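Local structure of cytochrome P450 (Zobellia galactanivorans, 6G5O) at residues 109-112 and 113-117; 133-136 and 137-141; 174-177 and 178-182. The protein belongs to the cytochrome P450 family and holds a protoporphyrin IX containing iron within a largely helical fold. All coordinates share one frame; numbering follows the deposited sequence.

In the fold
All three contacts are local, each made within a helix or, in contact 2, at its end, between residues three to five positions apart, so none closes a long loop, and they follow one another in series without nesting or crossing. Contact 1 lies at the C-terminal end of helix 97-117. The chain then passes through strand 119-121 into helix 122-139, whose C-terminal end and exit form contact 2; here L138 touches the haem. Contacts 1 and 2 meet where I110 packs on R133. Contact 3 lies within helix 169-185, its centre about 16 Å from that of contact 2. W149 of helix 145-152 bridges these two, touching L135, T136, L139 and T141 and hydrogen-bonding to Y175.

Contact 1: residues 109-112 and 113-117; sequences EIVE and ETLLK
E113 begins the second segment one helical turn beyond E109, and its N-H meets E109 O at 3.0 Å in an almost straight bond (176°). Its side chain runs extended beyond CG and crosses that of I110, with OE1 modelled so near I110 CD1 that the closeness is doubtful. The E113 and E109 carboxylates lie on the same exposed flank, with 4.5 Å between their OE2 atoms and no bond joining them. T114 grips the turn twice: N bonds to I110 O at 3.1 Å, while OG1 donates to the same oxygen at 2.6 Å, the two donors arriving from opposite faces of the carbonyl plane. Chi1 of -58° places OG1 beside its own backbone N and turned back along the helix, within range of that carbonyl. L115 N continues the series to V111 O, and its CD1 lies 4.3 Å from V111 CG1 in a loose apolar pair. L116 N then bonds to E112 O at 3.2 Å. The buried side of this last part of helix 97-117 packs on three elements: F126 of helix 122-139 receives I110, V111 and T114, helix 333-350 covers V111, and F382 of strand 369-384 meets T114 and L115. The threonine hydroxyl thus finds a backbone acceptor on a buried face, whereas E109 and E113 probably repel one another mildly, an effect that solvent on their exposed flank would weaken.

Contact 2: residues 133-136 and 137-141; sequences RALT and LLLNT
L139 N bonds to L135 O at 3.0 Å, a regular helical link close to where helix 122-139 ends in a Schellman motif. N140 is its C-prime residue, and a positive phi of 57° turns the chain so that T141 N comes back to T136 O at 3.1 Å. The accompanying bond from N140 N to L137 O is weak. One turn earlier, L137 N makes another weak bond, to A134 O.

Among the side chains, L135 is the hub of a small apolar group. Its CG stands anti to the backbone N (chi1 -174°), and CD1 reaches L139 CD1 at 3.7 Å and L138 CD2 at 4.1 Å; both leucines cross it at a slant. L139 also sets its CB against L135 O. The side chains of T136 and T141 cross nearly at right angles, T141 OG1 lying 3.7 Å from T136 CB. The T136 hydroxyl turns the other way, donating to R133 O at 2.5 Å in the plane of that carbonyl, which also accepts from T136 N and from Q106 NE2.

The leucines face different neighbours: L138 touches the haem and H335 of helix 333-350, L137 packs against Y99 and L103 of helix 97-117, and W149 of helix 145-152 covers L135 and L139. R93 takes the carbonyl oxygens of L137 and L138, and N140 ND2 bonds to D189 O. The carbonyls of L137 and L138 at the end of the helix thus gain a cationic partner, which would probably offset the partial negative charge gathered there, while the T136 hydroxyl is satisfied inside its own helix.

Contact 3: residues 174-177 and 178-182; sequences HYID and EQIDR
Q179 folds over the ring of Y175 one helical turn before it, and its side chain can be followed atom by atom. CB sits beside the carbonyl oxygens of I176 and Y175. CG lies close to Y175 O and over one face of the Y175 ring, 4.1 Å from its centroid. This CH-pi contact is 20° off the ring normal, offset toward the rim. A bend beyond CG then carries CD along the ring toward CZ and OH. At the tip, NE2 comes to 3.5 Å from Y175 CE2, with the amide plane inclined 38° to the ring. The ring is fixed at its far end by its hydroxyl, which hydrogen-bonds to E145 and to W149 NE1, and W152 meets it edge-to-face.

The frame beneath is the regular i to i+4 pattern of helix 169-185, a helix on the periphery of the P450 fold: E178, Q179, I180 and D181 each donate N-H to the carbonyl four residues earlier, as in I180 N to I176 O at 2.9 Å.

H174 and E178 make a similar CH-pi contact on a more exposed flank. E178 CG lies over the imidazole face, 4.0 Å from its centroid, and the bent chain brings OE1 to 3.1 Å from H174 CE1. Ring and carboxylate are tilted 29° to each other. On the buried side, I176 CG2 packs on I180 CD1 at 3.7 Å; Y192 of helix 191-196 touches both isoleucines, and residues of helix 207-220 pack against them as well. K207 of that helix forms a salt bridge with D181 OD1, while K211 makes a long, weak ion pair with D177.

Contact 1: residues 109-112 and 113-117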
# COMPACT_ATOMS: atom_id res chain seq x y z
N GLU A 109 -6.37 10.51 19.58
CA GLU A 109 -5.54 10.08 20.71
C GLU A 109 -4.03 10.11 20.44
O GLU A 109 -3.26 10.69 21.23
CB GLU A 109 -5.93 8.68 21.19
CG GLU A 109 -4.74 7.79 21.58
CD GLU A 109 -4.92 7.01 22.88
OE1 GLU A 109 -5.76 6.07 22.90
OE2 GLU A 109 -4.21 7.34 23.87
N ILE A 110 -3.60 9.49 19.34
CA ILE A 110 -2.17 9.44 19.01
C ILE A 110 -1.61 10.84 18.66
O ILE A 110 -0.45 11.16 18.97
CB ILE A 110 -1.86 8.37 17.93
CG1 ILE A 110 -0.36 8.16 17.74
CG2 ILE A 110 -2.37 8.78 16.57
CD1 ILE A 110 0.36 7.60 18.94
N VAL A 111 -2.41 11.68 18.01
CA VAL A 111 -1.96 13.04 17.76
C VAL A 111 -1.81 13.83 19.09
O VAL A 111 -0.80 14.50 19.27
CB VAL A 111 -2.86 13.77 16.73
CG1 VAL A 111 -2.55 15.25 16.67
CG2 VAL A 111 -2.68 13.17 15.34
N GLU A 112 -2.77 13.72 20.00
CA GLU A 112 -2.74 14.44 21.30
C GLU A 112 -1.55 14.02 22.16
O GLU A 112 -0.84 14.87 22.64
CB GLU A 112 -4.01 14.24 22.14
CG GLU A 112 -5.33 14.64 21.48
CD GLU A 112 -5.76 16.08 21.69
OE1 GLU A 112 -4.92 16.99 21.85
OE2 GLU A 112 -6.99 16.29 21.66
N GLU A 113 -1.33 12.71 22.31
CA GLU A 113 -0.14 12.19 22.97
C GLU A 113 1.19 12.66 22.31
O GLU A 113 2.19 12.94 22.99
CB GLU A 113 -0.26 10.67 23.13
CG GLU A 113 0.98 9.81 22.83
CD GLU A 113 0.67 8.30 22.89
OE1 GLU A 113 0.85 7.56 21.87
OE2 GLU A 113 0.25 7.84 23.97
N THR A 114 1.20 12.77 20.99
CA THR A 114 2.39 13.26 20.30
C THR A 114 2.62 14.78 20.56
O THR A 114 3.77 15.24 20.59
CB THR A 114 2.28 12.99 18.80
OG1 THR A 114 2.12 11.58 18.59
CG2 THR A 114 3.51 13.48 18.08
N LEU A 115 1.54 15.53 20.74
CA LEU A 115 1.63 16.94 21.12
C LEU A 115 2.23 17.13 22.51
O LEU A 115 3.00 18.05 22.69
CB LEU A 115 0.28 17.64 21.00
CG LEU A 115 -0.02 17.98 19.53
CD1 LEU A 115 -1.47 18.42 19.37
CD2 LEU A 115 0.97 19.05 19.02
N LEU A 116 1.90 16.25 23.46
CA LEU A 116 2.57 16.23 24.78
C LEU A 116 4.03 15.84 24.74
O LEU A 116 4.81 16.43 25.46
CB LEU A 116 1.88 15.27 25.74
CG LEU A 116 0.52 15.62 26.36
CD1 LEU A 116 0.46 15.13 27.82
CD2 LEU A 116 0.18 17.11 26.27
N LYS A 117 4.42 14.83 23.96
CA LYS A 117 5.84 14.43 23.86
C LYS A 117 6.65 15.54 23.21
O LYS A 117 7.82 15.73 23.54
CB LYS A 117 6.06 13.09 23.12

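Contact 2: residues 133-136 and 137-141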
# COMPACT_ATOMS: atom_id res chain seq x y z
N ARG A 133 -3.06 -0.14 15.17
CA ARG A 133 -4.34 0.07 15.81
C ARG A 133 -5.48 0.09 14.78
O ARG A 133 -6.55 -0.50 15.00
CB ARG A 133 -4.32 1.33 16.67
CG ARG A 133 -3.43 1.17 17.87
CD ARG A 133 -3.26 2.46 18.65
NE ARG A 133 -2.18 2.30 19.62
CZ ARG A 133 -1.61 3.31 20.29
NH1 ARG A 133 -2.02 4.59 20.13
NH2 ARG A 133 -0.60 3.04 21.11
N ALA A 134 -5.28 0.78 13.66
CA ALA A 134 -6.34 0.84 12.66
C ALA A 134 -6.66 -0.56 12.11
O ALA A 134 -7.77 -0.82 11.73
CB ALA A 134 -5.94 1.76 11.55
N LEU A 135 -5.69 -1.45 12.13
CA LEU A 135 -5.88 -2.80 11.57
C LEU A 135 -6.80 -3.67 12.44
O LEU A 135 -7.45 -4.59 11.91
CB LEU A 135 -4.55 -3.48 11.33
CG LEU A 135 -4.57 -4.86 10.61
CD1 LEU A 135 -5.20 -4.73 9.23
CD2 LEU A 135 -3.18 -5.48 10.51
N THR A 136 -6.92 -3.36 13.75
CA THR A 136 -7.83 -4.06 14.64
C THR A 136 -9.30 -3.84 14.24
O THR A 136 -10.17 -4.76 14.42
CB THR A 136 -7.65 -3.65 16.11
OG1 THR A 136 -7.90 -2.24 16.24
CG2 THR A 136 -6.23 -3.97 16.58
N LEU A 137 -9.58 -2.65 13.70
CA LEU A 137 -10.92 -2.34 13.18
C LEU A 137 -11.24 -3.11 11.90
O LEU A 137 -12.33 -3.61 11.75
CB LEU A 137 -11.11 -0.85 12.88
CG LEU A 137 -10.74 0.11 14.04
CD1 LEU A 137 -10.84 1.57 13.65
CD2 LEU A 137 -11.62 -0.18 15.25
N LEU A 138 -10.31 -3.16 10.97
CA LEU A 138 -10.55 -3.89 9.72
C LEU A 138 -10.75 -5.39 9.99
O LEU A 138 -11.65 -6.00 9.42
CB LEU A 138 -9.39 -3.71 8.74
CG LEU A 138 -9.60 -4.24 7.32
CD1 LEU A 138 -10.62 -3.43 6.52
CD2 LEU A 138 -8.29 -4.33 6.57
N LEU A 139 -9.92 -5.93 10.87
CA LEU A 139 -9.97 -7.33 11.23
C LEU A 139 -11.05 -7.66 12.27
O LEU A 139 -11.43 -8.83 12.40
CB LEU A 139 -8.61 -7.77 11.72
CG LEU A 139 -7.64 -8.38 10.72
CD1 LEU A 139 -7.56 -7.53 9.50
CD2 LEU A 139 -6.28 -8.55 11.37
N ASN A 140 -11.54 -6.63 12.98
CA ASN A 140 -12.53 -6.79 14.04
C ASN A 140 -12.03 -7.76 15.13
O ASN A 140 -12.74 -8.68 15.54
CB ASN A 140 -13.89 -7.25 13.48
CG ASN A 140 -15.02 -7.13 14.49
OD1 ASN A 140 -15.01 -6.27 15.36
ND2 ASN A 140 -16.00 -8.01 14.38
N THR A 141 -10.77 -7.55 15.53
CA THR A 141 -10.15 -8.20 16.66
C THR A 141 -10.14 -7.24 17.87
O THR A 141 -10.33 -6.02 17.74
CB THR A 141 -8.66 -8.55 16.39
OG1 THR A 141 -7.90 -7.36 16.18
CG2 THR A 141 -8.49 -9.43 15.22

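Contact 3: residues 174-177 and 178-182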
# COMPACT_ATOMS: atom_id res chain seq x y z
N HIS A 174 3.20 -18.50 10.92
CA HIS A 174 2.79 -19.33 12.06
C HIS A 174 1.76 -18.61 12.94
O HIS A 174 0.84 -19.23 13.44
CB HIS A 174 4.03 -19.77 12.88
CG HIS A 174 3.69 -20.41 14.21
ND1 HIS A 174 3.50 -21.77 14.35
CD2 HIS A 174 3.51 -19.86 15.44
CE1 HIS A 174 3.22 -22.03 15.62
NE2 HIS A 174 3.22 -20.89 16.30
N TYR A 175 1.89 -17.30 13.12
CA TYR A 175 0.90 -16.58 13.89
C TYR A 175 -0.48 -16.63 13.19
O TYR A 175 -1.51 -16.76 13.85
CB TYR A 175 1.38 -15.15 14.12
CG TYR A 175 0.31 -14.20 14.58
CD1 TYR A 175 -0.48 -13.52 13.66
CD2 TYR A 175 0.12 -13.95 15.93
CE1 TYR A 175 -1.43 -12.60 14.08
CE2 TYR A 175 -0.83 -13.05 16.36
CZ TYR A 175 -1.61 -12.37 15.43
OH TYR A 175 -2.58 -11.48 15.87
N ILE A 176 -0.48 -16.52 11.86
CA ILE A 176 -1.72 -16.59 11.08
C ILE A 176 -2.32 -17.98 11.23
O ILE A 176 -3.50 -18.09 11.55
CB ILE A 176 -1.50 -16.28 9.57
CG1 ILE A 176 -1.03 -14.84 9.36
CG2 ILE A 176 -2.76 -16.54 8.73
CD1 ILE A 176 -2.07 -13.79 9.60
N ASP A 177 -1.51 -19.03 11.03
CA ASP A 177 -1.93 -20.45 11.30
C ASP A 177 -2.60 -20.58 12.67
O ASP A 177 -3.66 -21.22 12.77
CB ASP A 177 -0.75 -21.43 11.28
CG ASP A 177 -0.29 -21.77 9.89
OD1 ASP A 177 -1.14 -21.84 8.97
OD2 ASP A 177 0.93 -21.99 9.71
N GLU A 178 -2.01 -19.94 13.69
CA GLU A 178 -2.56 -20.03 15.05
C GLU A 178 -3.92 -19.36 15.18
O GLU A 178 -4.83 -19.94 15.77
CB GLU A 178 -1.59 -19.49 16.13
CG GLU A 178 -0.30 -20.30 16.37
CD GLU A 178 -0.48 -21.83 16.36
OE1 GLU A 178 0.16 -22.51 15.51
OE2 GLU A 178 -1.25 -22.37 17.20
N GLN A 179 -4.08 -18.14 14.64
CA GLN A 179 -5.38 -17.50 14.67
C GLN A 179 -6.44 -18.27 13.87
O GLN A 179 -7.60 -18.30 14.25
CB GLN A 179 -5.28 -16.07 14.14
CG GLN A 179 -4.27 -15.17 14.87
CD GLN A 179 -4.68 -14.88 16.27
OE1 GLN A 179 -5.88 -14.73 16.60
NE2 GLN A 179 -3.69 -14.86 17.13
N ILE A 180 -6.07 -18.88 12.74
CA ILE A 180 -7.05 -19.66 11.94
C ILE A 180 -7.54 -20.83 12.79
O ILE A 180 -8.75 -21.05 12.91
CB ILE A 180 -6.46 -20.11 10.58
CG1 ILE A 180 -6.32 -18.90 9.68
CG2 ILE A 180 -7.36 -21.12 9.85
CD1 ILE A 180 -5.44 -19.11 8.47
N ASP A 181 -6.61 -21.52 13.46
CA ASP A 181 -6.94 -22.63 14.38
C ASP A 181 -7.82 -22.19 15.55
O ASP A 181 -8.82 -22.88 15.83
CB ASP A 181 -5.68 -23.35 14.90
CG ASP A 181 -4.98 -24.20 13.81
OD1 ASP A 181 -5.64 -24.56 12.79
OD2 ASP A 181 -3.76 -24.51 13.95
N ARG A 182 -7.49 -21.07 16.20
CA ARG A 182 -8.35 -20.51 17.26
C ARG A 182 -9.75 -20.26 16.76
O ARG A 182 -10.71 -20.55 17.45
CB ARG A 182 -7.82 -19.18 17.83
CG ARG A 182 -6.47 -19.29 18.53
CD ARG A 182 -6.59 -19.75 19.97
NE ARG A 182 -6.47 -18.60 20.88
CZ ARG A 182 -5.34 -17.92 21.13
NH1 ARG A 182 -4.19 -18.27 20.54
NH2 ARG A 182 -5.35 -16.88 21.96